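Local structure of unknown protein (Leishmania major, 1R75) at residues 68-79 with 115-126. The protein is of unknown function but has a DUF1935 domain built from two antiparallel beta sheets. Residues are numbered along the deposited sequence; the frame is centred on the assembly and turned at random.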
ATOM      1  N   VAL A  68      -3.531  -4.287   5.964  1.00 16.18           N
ATOM      2  CA  VAL A  68      -4.859  -3.797   6.041  1.00 16.89           C
ATOM      3  C   VAL A  68      -5.774  -4.993   6.273  1.00 16.78           C
ATOM      4  O   VAL A  68      -5.626  -6.030   5.657  1.00 16.54           O
ATOM      5  CB  VAL A  68      -5.265  -3.086   4.762  1.00 16.51           C
ATOM      6  CG1 VAL A  68      -6.732  -2.694   4.805  1.00 18.10           C
ATOM      7  CG2 VAL A  68      -4.365  -1.842   4.458  1.00 18.89           C
ATOM      8  N   LEU A  69      -6.714  -4.828   7.164  1.00 17.55           N
ATOM      9  CA  LEU A  69      -7.699  -5.832   7.482  1.00 20.52           C
ATOM     10  C   LEU A  69      -9.017  -5.407   6.889  1.00 20.62           C
ATOM     11  O   LEU A  69      -9.501  -4.298   7.182  1.00 20.19           O
ATOM     12  CB  LEU A  69      -7.931  -5.845   8.967  1.00 22.74           C
ATOM     13  CG  LEU A  69      -7.011  -6.492   9.901  1.00 31.94           C
ATOM     14  CD1 LEU A  69      -7.168  -5.783  11.315  1.00 35.91           C
ATOM     15  CD2 LEU A  69      -7.344  -8.042   9.915  1.00 32.73           C
ATOM     16  N   PHE A  70      -9.599  -6.276   6.084  1.00 19.22           N
ATOM     17  CA  PHE A  70     -10.815  -6.074   5.351  1.00 18.93           C
ATOM     18  C   PHE A  70     -11.930  -6.944   5.943  1.00 18.08           C
ATOM     19  O   PHE A  70     -11.677  -8.080   6.447  1.00 19.00           O
ATOM     20  CB  PHE A  70     -10.613  -6.382   3.888  1.00 18.42           C
ATOM     21  CG  PHE A  70      -9.673  -5.508   3.179  1.00 18.58           C
ATOM     22  CD1 PHE A  70     -10.101  -4.355   2.481  1.00 17.46           C
ATOM     23  CD2 PHE A  70      -8.329  -5.931   3.014  1.00 17.63           C
ATOM     24  CE1 PHE A  70      -9.219  -3.588   1.787  1.00 20.54           C
ATOM     25  CE2 PHE A  70      -7.483  -5.172   2.267  1.00 17.15           C
ATOM     26  CZ  PHE A  70      -7.901  -4.030   1.651  1.00 17.76           C
ATOM     27  N   ASP A  71     -13.094  -6.352   6.083  1.00 18.78           N
ATOM     28  CA  ASP A  71     -14.257  -7.045   6.591  1.00 20.63           C
ATOM     29  C   ASP A  71     -14.727  -8.164   5.636  1.00 21.87           C
ATOM     30  O   ASP A  71     -14.455  -8.179   4.433  1.00 21.50           O
ATOM     31  CB  ASP A  71     -15.455  -6.113   6.841  1.00 21.64           C
ATOM     32  CG  ASP A  71     -15.232  -5.129   7.954  1.00 25.44           C
ATOM     33  OD1 ASP A  71     -14.195  -5.225   8.737  1.00 26.54           O
ATOM     34  OD2 ASP A  71     -16.115  -4.236   8.132  1.00 25.24           O
ATOM     35  N   TYR A  72     -15.479  -9.072   6.256  1.00 25.49           N
ATOM     36  CA  TYR A  72     -15.801 -10.435   5.777  1.00 28.44           C
ATOM     37  C   TYR A  72     -16.565 -10.316   4.477  1.00 26.40           C
ATOM     38  O   TYR A  72     -16.473 -11.161   3.607  1.00 27.42           O
ATOM     39  CB  TYR A  72     -16.660 -11.153   6.884  1.00 29.66           C
ATOM     40  CG  TYR A  72     -18.139 -10.660   6.901  1.00 36.24           C
ATOM     41  CD1 TYR A  72     -19.155 -11.371   6.257  1.00 42.13           C
ATOM     42  CD2 TYR A  72     -18.496  -9.453   7.536  1.00 44.22           C
ATOM     43  CE1 TYR A  72     -20.489 -10.912   6.251  1.00 46.06           C
ATOM     44  CE2 TYR A  72     -19.828  -8.953   7.497  1.00 45.87           C
ATOM     45  CZ  TYR A  72     -20.814  -9.699   6.864  1.00 48.52           C
ATOM     46  OH  TYR A  72     -22.126  -9.238   6.826  1.00 55.41           O
ATOM     47  N   ASP A  73     -17.284  -9.207   4.294  1.00 25.92           N
ATOM     48  CA  ASP A  73     -18.070  -8.978   3.088  1.00 27.18           C
ATOM     49  C   ASP A  73     -17.418  -8.277   1.903  1.00 24.64           C
ATOM     50  O   ASP A  73     -18.000  -8.112   0.829  1.00 23.80           O
ATOM     51  CB  ASP A  73     -19.445  -8.346   3.420  1.00 28.04           C
ATOM     52  CG  ASP A  73     -19.324  -7.055   4.151  1.00 33.54           C
ATOM     53  OD1 ASP A  73     -18.223  -6.747   4.716  1.00 28.96           O
ATOM     54  OD2 ASP A  73     -20.312  -6.295   4.187  1.00 34.25           O
ATOM     55  N   SER A  74     -16.156  -7.936   2.063  1.00 23.50           N
ATOM     56  CA  SER A  74     -15.293  -7.557   0.977  1.00 21.84           C
ATOM     57  C   SER A  74     -15.074  -8.735   0.011  1.00 22.63           C
ATOM     58  O   SER A  74     -14.948  -9.844   0.448  1.00 22.70           O
ATOM     59  CB  SER A  74     -13.927  -7.112   1.527  1.00 20.82           C
ATOM     60  OG  SER A  74     -14.028  -5.874   2.264  1.00 22.42           O
ATOM     61  N   GLN A  75     -14.997  -8.432  -1.273  1.00 21.89           N
ATOM     62  CA  GLN A  75     -14.698  -9.413  -2.271  1.00 24.44           C
ATOM     63  C   GLN A  75     -13.487  -8.927  -3.083  1.00 21.81           C
ATOM     64  O   GLN A  75     -13.584  -8.193  -4.078  1.00 23.46           O
ATOM     65  CB  GLN A  75     -15.925  -9.631  -3.163  1.00 25.09           C
ATOM     66  CG  GLN A  75     -17.104 -10.061  -2.407  1.00 30.43           C
ATOM     67  CD  GLN A  75     -18.357 -10.073  -3.325  1.00 40.84           C
ATOM     68  OE1 GLN A  75     -18.250 -10.112  -4.579  1.00 47.72           O
ATOM     69  NE2 GLN A  75     -19.519 -10.029  -2.720  1.00 47.09           N
ATOM     70  N   ILE A  76     -12.328  -9.256  -2.569  1.00 20.26           N
ATOM     71  CA  ILE A  76     -11.074  -8.771  -3.113  1.00 21.32           C
ATOM     72  C   ILE A  76     -10.116  -9.896  -3.371  1.00 20.31           C
ATOM     73  O   ILE A  76     -10.144 -10.899  -2.691  1.00 20.93           O
ATOM     74  CB  ILE A  76     -10.388  -7.714  -2.188  1.00 19.94           C
ATOM     75  CG1 ILE A  76     -10.367  -8.174  -0.760  1.00 24.16           C
ATOM     76  CG2 ILE A  76     -11.133  -6.406  -2.277  1.00 22.83           C
ATOM     77  CD1 ILE A  76      -9.384  -7.479   0.080  1.00 26.68           C
ATOM     78  N   VAL A  77      -9.219  -9.644  -4.302  1.00 20.96           N
ATOM     79  CA  VAL A  77      -8.058 -10.481  -4.460  1.00 20.52           C
ATOM     80  C   VAL A  77      -6.796  -9.643  -4.235  1.00 18.09           C
ATOM     81  O   VAL A  77      -6.748  -8.490  -4.660  1.00 17.92           O
ATOM     82  CB  VAL A  77      -8.026 -11.202  -5.860  1.00 18.84           C
ATOM     83  CG1 VAL A  77      -9.213 -11.980  -5.957  1.00 22.57           C
ATOM     84  CG2 VAL A  77      -7.855 -10.269  -6.936  1.00 23.65           C
ATOM     85  N   PRO A  78      -5.752 -10.235  -3.697  1.00 17.03           N
ATOM     86  CA  PRO A  78      -4.485  -9.510  -3.634  1.00 18.00           C
ATOM     87  C   PRO A  78      -3.836  -9.404  -4.999  1.00 16.94           C
ATOM     88  O   PRO A  78      -3.983 -10.312  -5.799  1.00 20.15           O
ATOM     89  CB  PRO A  78      -3.647 -10.403  -2.698  1.00 17.21           C
ATOM     90  CG  PRO A  78      -4.110 -11.828  -3.026  1.00 19.92           C
ATOM     91  CD  PRO A  78      -5.603 -11.568  -3.019  1.00 19.85           C
ATOM     92  N   LEU A  79      -3.117  -8.336  -5.242  1.00 16.09           N
ATOM     93  CA  LEU A  79      -2.358  -8.079  -6.466  1.00 16.03           C
ATOM     94  C   LEU A  79      -0.910  -8.183  -6.258  1.00 16.52           C
ATOM     95  O   LEU A  79      -0.358  -7.929  -5.150  1.00 16.69           O
ATOM     96  CB  LEU A  79      -2.670  -6.672  -6.979  1.00 15.61           C
ATOM     97  CG  LEU A  79      -4.123  -6.438  -7.439  1.00 16.97           C
ATOM     98  CD1 LEU A  79      -4.264  -5.032  -8.084  1.00 20.56           C
ATOM     99  CD2 LEU A  79      -4.567  -7.514  -8.335  1.00 21.70           C
ATOM    100  N   PHE A 115      -1.916  -3.510  -4.697  1.00 15.87           N
ATOM    101  CA  PHE A 115      -2.315  -4.059  -3.451  1.00 16.14           C
ATOM    102  C   PHE A 115      -3.476  -5.003  -3.561  1.00 14.50           C
ATOM    103  O   PHE A 115      -3.341  -6.271  -3.310  1.00 13.96           O
ATOM    104  CB  PHE A 115      -2.569  -2.882  -2.522  1.00 16.91           C
ATOM    105  CG  PHE A 115      -2.785  -3.291  -1.084  1.00 14.27           C
ATOM    106  CD1 PHE A 115      -1.862  -4.075  -0.447  1.00 18.60           C
ATOM    107  CD2 PHE A 115      -3.941  -2.853  -0.353  1.00 14.15           C
ATOM    108  CE1 PHE A 115      -2.036  -4.434   0.906  1.00 16.39           C
ATOM    109  CE2 PHE A 115      -4.127  -3.282   0.959  1.00 17.04           C
ATOM    110  CZ  PHE A 115      -3.148  -4.040   1.581  1.00 15.91           C
ATOM    111  N   VAL A 116      -4.701  -4.487  -3.850  1.00 15.63           N
ATOM    112  CA  VAL A 116      -5.894  -5.331  -3.938  1.00 16.57           C
ATOM    113  C   VAL A 116      -6.792  -4.859  -5.045  1.00 15.79           C
ATOM    114  O   VAL A 116      -6.740  -3.730  -5.523  1.00 15.59           O
ATOM    115  CB  VAL A 116      -6.734  -5.373  -2.618  1.00 17.46           C
ATOM    116  CG1 VAL A 116      -5.958  -5.919  -1.566  1.00 19.07           C
ATOM    117  CG2 VAL A 116      -7.234  -3.976  -2.244  1.00 23.25           C
ATOM    118  N   GLU A 117      -7.623  -5.736  -5.490  1.00 17.28           N
ATOM    119  CA  GLU A 117      -8.609  -5.367  -6.491  1.00 19.75           C
ATOM    120  C   GLU A 117      -9.921  -6.028  -6.159  1.00 19.44           C
ATOM    121  O   GLU A 117      -9.966  -7.195  -5.771  1.00 17.05           O
ATOM    122  CB  GLU A 117      -8.072  -5.872  -7.847  1.00 21.95           C
ATOM    123  CG  GLU A 117      -8.972  -5.606  -9.012  1.00 25.72           C
ATOM    124  CD  GLU A 117      -8.215  -5.575 -10.374  1.00 32.05           C
ATOM    125  OE1 GLU A 117      -7.069  -5.054 -10.426  1.00 29.48           O
ATOM    126  OE2 GLU A 117      -8.816  -6.049 -11.368  1.00 37.58           O
ATOM    127  N   GLY A 118     -11.005  -5.271  -6.294  1.00 21.66           N
ATOM    128  CA  GLY A 118     -12.333  -5.804  -6.114  1.00 22.26           C
ATOM    129  C   GLY A 118     -13.179  -4.841  -5.280  1.00 22.21           C
ATOM    130  O   GLY A 118     -12.945  -3.669  -5.310  1.00 25.25           O
ATOM    131  N   SER A 119     -14.113  -5.360  -4.521  1.00 22.84           N
ATOM    132  CA  SER A 119     -15.062  -4.529  -3.805  1.00 23.81           C
ATOM    133  C   SER A 119     -14.741  -4.486  -2.349  1.00 22.03           C
ATOM    134  O   SER A 119     -14.779  -5.470  -1.660  1.00 21.71           O
ATOM    135  CB  SER A 119     -16.498  -4.950  -4.116  1.00 27.01           C
ATOM    136  OG  SER A 119     -16.749  -6.276  -3.701  1.00 31.00           O
ATOM    137  N   VAL A 120     -14.425  -3.305  -1.871  1.00 21.30           N
ATOM    138  CA  VAL A 120     -13.942  -3.150  -0.506  1.00 20.10           C
ATOM    139  C   VAL A 120     -15.152  -2.651   0.280  1.00 20.98           C
ATOM    140  O   VAL A 120     -15.791  -1.670  -0.192  1.00 20.77           O
ATOM    141  CB  VAL A 120     -12.840  -2.142  -0.472  1.00 20.74           C
ATOM    142  CG1 VAL A 120     -12.420  -1.892   0.976  1.00 22.36           C
ATOM    143  CG2 VAL A 120     -11.629  -2.654  -1.309  1.00 20.37           C
ATOM    144  N   THR A 121     -15.349  -3.194   1.464  1.00 21.54           N
ATOM    145  CA  THR A 121     -16.400  -2.776   2.398  1.00 21.77           C
ATOM    146  C   THR A 121     -15.684  -2.099   3.561  1.00 20.88           C
ATOM    147  O   THR A 121     -14.958  -1.130   3.312  1.00 23.01           O
ATOM    148  CB  THR A 121     -17.281  -3.901   2.853  1.00 21.41           C
ATOM    149  OG1 THR A 121     -16.532  -4.935   3.532  1.00 23.30           O
ATOM    150  CG2 THR A 121     -17.978  -4.535   1.641  1.00 21.62           C
ATOM    151  N   GLY A 122     -15.838  -2.569   4.779  1.00 19.61           N
ATOM    152  CA  GLY A 122     -15.091  -2.028   5.913  1.00 20.68           C
ATOM    153  C   GLY A 122     -13.619  -2.434   5.793  1.00 20.13           C
ATOM    154  O   GLY A 122     -13.310  -3.571   5.372  1.00 21.17           O
ATOM    155  N   TRP A 123     -12.707  -1.543   6.180  1.00 17.76           N
ATOM    156  CA  TRP A 123     -11.311  -1.873   6.230  1.00 16.97           C
ATOM    157  C   TRP A 123     -10.689  -0.998   7.265  1.00 17.30           C
ATOM    158  O   TRP A 123     -11.244   0.087   7.579  1.00 13.93           O
ATOM    159  CB  TRP A 123     -10.627  -1.592   4.913  1.00 17.10           C
ATOM    160  CG  TRP A 123     -10.690  -0.153   4.401  1.00 16.47           C
ATOM    161  CD1 TRP A 123     -11.738   0.415   3.742  1.00 22.20           C
ATOM    162  CD2 TRP A 123      -9.692   0.830   4.472  1.00 15.82           C
ATOM    163  NE1 TRP A 123     -11.465   1.704   3.411  1.00 21.29           N
ATOM    164  CE2 TRP A 123     -10.206   1.996   3.844  1.00 20.55           C
ATOM    165  CE3 TRP A 123      -8.452   0.902   5.064  1.00 16.44           C
ATOM    166  CZ2 TRP A 123      -9.501   3.163   3.734  1.00 24.18           C
ATOM    167  CZ3 TRP A 123      -7.722   2.092   4.932  1.00 18.79           C
ATOM    168  CH2 TRP A 123      -8.249   3.208   4.259  1.00 16.36           C
ATOM    169  N   ARG A 124      -9.553  -1.414   7.762  1.00 17.11           N
ATOM    170  CA  ARG A 124      -8.757  -0.608   8.712  1.00 19.37           C
ATOM    171  C   ARG A 124      -7.302  -0.968   8.597  1.00 18.60           C
ATOM    172  O   ARG A 124      -6.950  -2.099   8.332  1.00 16.56           O
ATOM    173  CB  ARG A 124      -9.188  -0.723  10.178  1.00 21.04           C
ATOM    174  CG  ARG A 124      -9.095  -2.009  10.796  1.00 26.92           C
ATOM    175  CD  ARG A 124      -9.848  -2.018  12.139  1.00 36.93           C
ATOM    176  NE  ARG A 124      -8.950  -1.330  13.025  1.00 41.41           N
ATOM    177  CZ  ARG A 124      -8.095  -1.954  13.862  1.00 49.84           C
ATOM    178  NH1 ARG A 124      -8.109  -3.283  14.010  1.00 52.20           N
ATOM    179  NH2 ARG A 124      -7.232  -1.246  14.571  1.00 49.34           N
ATOM    180  N   VAL A 125      -6.454   0.013   8.805  1.00 17.86           N
ATOM    181  CA  VAL A 125      -5.042  -0.293   8.934  1.00 19.99           C
ATOM    182  C   VAL A 125      -4.732  -1.167  10.122  1.00 21.87           C
ATOM    183  O   VAL A 125      -5.042  -0.836  11.277  1.00 24.23           O
ATOM    184  CB  VAL A 125      -4.198   0.938   8.960  1.00 21.74           C
ATOM    185  CG1 VAL A 125      -2.717   0.516   9.235  1.00 23.31           C
ATOM    186  CG2 VAL A 125      -4.360   1.696   7.705  1.00 23.02           C
ATOM    187  N   ASP A 126      -4.057  -2.291   9.878  1.00 22.35           N
ATOM    188  CA  ASP A 126      -3.656  -3.201  10.914  1.00 25.74           C
ATOM    189  C   ASP A 126      -2.229  -2.891  11.376  1.00 25.89           C
ATOM    190  O   ASP A 126      -1.958  -2.801  12.601  1.00 25.59           O
ATOM    191  CB  ASP A 126      -3.720  -4.609  10.375  1.00 26.27           C
ATOM    192  CG  ASP A 126      -3.197  -5.627  11.334  1.00 36.13           C
ATOM    193  OD1 ASP A 126      -3.816  -5.798  12.408  1.00 44.72           O
ATOM    194  OD2 ASP A 126      -2.166  -6.302  11.093  1.00 42.55           O
TER
HETATM  195  O   HOH W   1     -18.380  -6.772  -1.343  1.00 36.38           O
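L69 and R124 exchange two backbone hydrogen bonds, and D71 N adds a third to G122 O (2.9 Å), pairing 68-71 antiparallel with 123-126. Past the type I turn D71-S74 the register slips by one residue, and a second antiparallel set joins Q75 to S119, V77 to E117 and L79 N to F115 O. The two sets belong to different sheets of a beta sandwich: the two segments pass side by side between the sheets in opposite directions, 115-126 turning its corner at G118. F115 and V116 both pair with W53 of the adjacent strand 52-57, a classic beta bulge. Between the sheets lies the ring of F70, with CD1 3.7 Å from W123 CB and V120 CG1 in plane at its edge. I76 CD1 lies over the rim of one face of the ring, V68 CG1 over the rim of the other; a chi1 of 47° sets I76 CG1 between backbone N and carbonyl carbon. F115 CE2 reaches V68 CG2 (3.8 Å) and F70 CZ (3.9 Å). Hydroxyls tie the connecting loops: S74 OG donates to T121 OG1 (3.0 Å), which donates in turn to D73 OD1 (2.7 Å) from above the carboxylate plane. A water bridges D73 O and S119 OG, while D71 OD1 forms a salt bridge with K100.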